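Local coordinates for protein cellulose 1,4-beta-cellobiosidase (Clostridium thermocellum, PDB 3ZQX) that probably helps a cellulosomal cellobiohydrolase act on cellulose, as its family 3b carbohydrate-binding module, a calcium-binding beta-sandwich, at residues L132-G136 with E137-G141. The protein carries 1 engineered substitution. Sequence-based numbering, arbitrary orientation. Where two conformers were deposited one is given.
Sequences LYKNG and ELVWG
L132 and W140 meet through their CB atoms, 3.9 Å apart, on the strand 3-9 face of a beta hairpin with a two-residue turn, formed by the last two strands, 130-134 and 137-140, of the five-stranded sheet in this family 3 module. L132, the buried residue here, also packs on V3 and V5 of strand 3-9 in the other sheet, a place suited to a branched aliphatic chain. The W140 indole, with CG anti to the backbone N (chi1 172°), swings away from L132 to lie on K4 and V5, while NE1 bonds Y127 O. V139 brings CG2 to 3.9 Å from L132 CB. A classic beta bulge sets V139 and W140 together opposite L132, whose carbonyl O accepts both amides from one face of its plane: V139 N at 2.9 Å and W140 N, longer, at 3.3 Å. On the other side of the hairpin, Y133 and L138 form a non-hydrogen-bonded pair. The flat ring of Y133, beside R41 and Y43 of the neighbouring strand, offers a face to L138 CD1, 4.0 Å from its centroid in a CH-pi contact displaced toward the rim; P143 touches both side chains. Towards the turn, K134 N donates to E137 O in the carbonyl plane, whereas E137 N returns to K134 O from well above that plane. N135 and G136 fill the corners of the type I' turn, both with positive phi, which asparagine tolerates and glycine favours. The long chain of K134, bent at its last two torsions, carries NZ to D2 OD2 in a salt bridge and to Y33 OH in a hydrogen bond. At the polar edge one water joins K134 O to K134 NZ. The carboxylate of exposed E137 suits the solvent side: in this conformer, one of two, a second water accepts from N135 ND2 at 2.9 Å and donates to E137 OE1 at 3.0 Å.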
loop_
_atom_site.group_PDB
_atom_site.type_symbol
_atom_site.label_atom_id
_atom_site.label_comp_id
_atom_site.label_asym_id
_atom_site.label_seq_id
_atom_site.Cartn_x
_atom_site.Cartn_y
_atom_site.Cartn_z
ATOM N N LEU A 132 -3.291 1.930 -7.658
ATOM C CA LEU A 132 -4.607 1.319 -7.509
ATOM C C LEU A 132 -5.076 0.752 -8.836
ATOM O O LEU A 132 -4.925 1.393 -9.887
ATOM C CB LEU A 132 -5.657 2.324 -7.047
ATOM C CG LEU A 132 -5.428 2.990 -5.703
ATOM C CD1 LEU A 132 -6.496 4.047 -5.453
ATOM C CD2 LEU A 132 -5.394 1.955 -4.583
ATOM N N TYR A 133 -5.681 -0.433 -8.757
ATOM C CA TYR A 133 -6.337 -1.086 -9.884
ATOM C C TYR A 133 -7.799 -1.307 -9.552
ATOM O O TYR A 133 -8.160 -1.578 -8.391
ATOM C CB TYR A 133 -5.694 -2.441 -10.184
ATOM C CG TYR A 133 -4.268 -2.336 -10.659
ATOM C CD1 TYR A 133 -3.217 -2.235 -9.754
ATOM C CD2 TYR A 133 -3.966 -2.317 -12.012
ATOM C CE1 TYR A 133 -1.908 -2.132 -10.187
ATOM C CE2 TYR A 133 -2.650 -2.213 -12.450
ATOM C CZ TYR A 133 -1.630 -2.116 -11.527
ATOM O OH TYR A 133 -0.315 -2.011 -11.935
ATOM N N LYS A 134 -8.640 -1.144 -10.564
ATOM C CA LYS A 134 -10.061 -1.371 -10.430
ATOM C C LYS A 134 -10.588 -1.744 -11.809
ATOM O O LYS A 134 -10.182 -1.146 -12.809
ATOM C CB LYS A 134 -10.706 -0.083 -9.932
ATOM C CG LYS A 134 -12.207 -0.114 -9.863
ATOM C CD LYS A 134 -12.758 1.092 -9.108
ATOM C CE LYS A 134 -12.212 2.411 -9.647
ATOM N NZ LYS A 134 -12.657 2.713 -11.037
ATOM N N ASN A 135 -11.517 -2.685 -11.869
ATOM C CA ASN A 135 -12.079 -3.119 -13.139
ATOM C C ASN A 135 -11.008 -3.529 -14.142
ATOM O O ASN A 135 -11.148 -3.293 -15.333
ATOM C CB ASN A 135 -12.978 -2.040 -13.740
ATOM C CG ASN A 135 -13.897 -2.593 -14.819
ATOM O OD1 ASN A 135 -14.423 -3.700 -14.692
ATOM N ND2 ASN A 135 -14.087 -1.834 -15.885
ATOM N N GLY A 136 -9.934 -4.137 -13.645
ATOM C CA GLY A 136 -8.873 -4.646 -14.501
ATOM C C GLY A 136 -7.990 -3.570 -15.104
ATOM O O GLY A 136 -7.202 -3.843 -16.015
ATOM N N GLU A 137 -8.126 -2.347 -14.601
ATOM C CA GLU A 137 -7.403 -1.205 -15.144
ATOM C C GLU A 137 -6.564 -0.545 -14.066
ATOM O O GLU A 137 -6.952 -0.533 -12.901
ATOM C CB GLU A 137 -8.388 -0.169 -15.700
ATOM C CG GLU A 137 -9.087 -0.574 -16.984
ATOM C CD GLU A 137 -10.065 0.484 -17.465
ATOM O OE1 GLU A 137 -10.612 1.217 -16.614
ATOM O OE2 GLU A 137 -10.281 0.584 -18.691
ATOM N N LEU A 138 -5.441 0.040 -14.469
ATOM C CA LEU A 138 -4.665 0.870 -13.571
ATOM C C LEU A 138 -5.389 2.206 -13.505
ATOM O O LEU A 138 -5.586 2.869 -14.530
ATOM C CB LEU A 138 -3.275 1.075 -14.176
ATOM C CG LEU A 138 -2.353 2.076 -13.483
ATOM C CD1 LEU A 138 -1.978 1.570 -12.094
ATOM C CD2 LEU A 138 -1.105 2.298 -14.320
ATOM N N VAL A 139 -5.894 2.556 -12.322
ATOM C CA VAL A 139 -6.562 3.841 -12.181
ATOM C C VAL A 139 -5.821 4.933 -11.426
ATOM O O VAL A 139 -6.179 6.107 -11.535
ATOM C CB VAL A 139 -7.967 3.657 -11.567
ATOM C CG1 VAL A 139 -8.814 2.765 -12.453
ATOM C CG2 VAL A 139 -7.876 3.078 -10.165
ATOM N N TRP A 140 -4.752 4.578 -10.726
ATOM C CA TRP A 140 -3.966 5.559 -9.996
ATOM C C TRP A 140 -2.528 5.105 -9.955
ATOM O O TRP A 140 -2.254 3.942 -9.665
ATOM C CB TRP A 140 -4.474 5.755 -8.557
ATOM C CG TRP A 140 -3.536 6.622 -7.781
ATOM C CD1 TRP A 140 -2.562 6.213 -6.919
ATOM C CD2 TRP A 140 -3.438 8.045 -7.851
ATOM N NE1 TRP A 140 -1.871 7.297 -6.434
ATOM C CE2 TRP A 140 -2.388 8.433 -6.993
ATOM C CE3 TRP A 140 -4.137 9.028 -8.558
ATOM C CZ2 TRP A 140 -2.027 9.762 -6.814
ATOM C CZ3 TRP A 140 -3.773 10.347 -8.384
ATOM C CH2 TRP A 140 -2.727 10.703 -7.518
ATOM N N GLY A 141 -1.609 6.041 -10.160
ATOM C CA GLY A 141 -0.207 5.751 -9.970
ATOM C C GLY A 141 0.460 5.095 -11.154
ATOM O O GLY A 141 -0.149 4.844 -12.195
HETATM O O HOH W 1 -11.564 1.256 -13.274
HETATM O O HOH W 2 -13.598 0.996 -16.550
#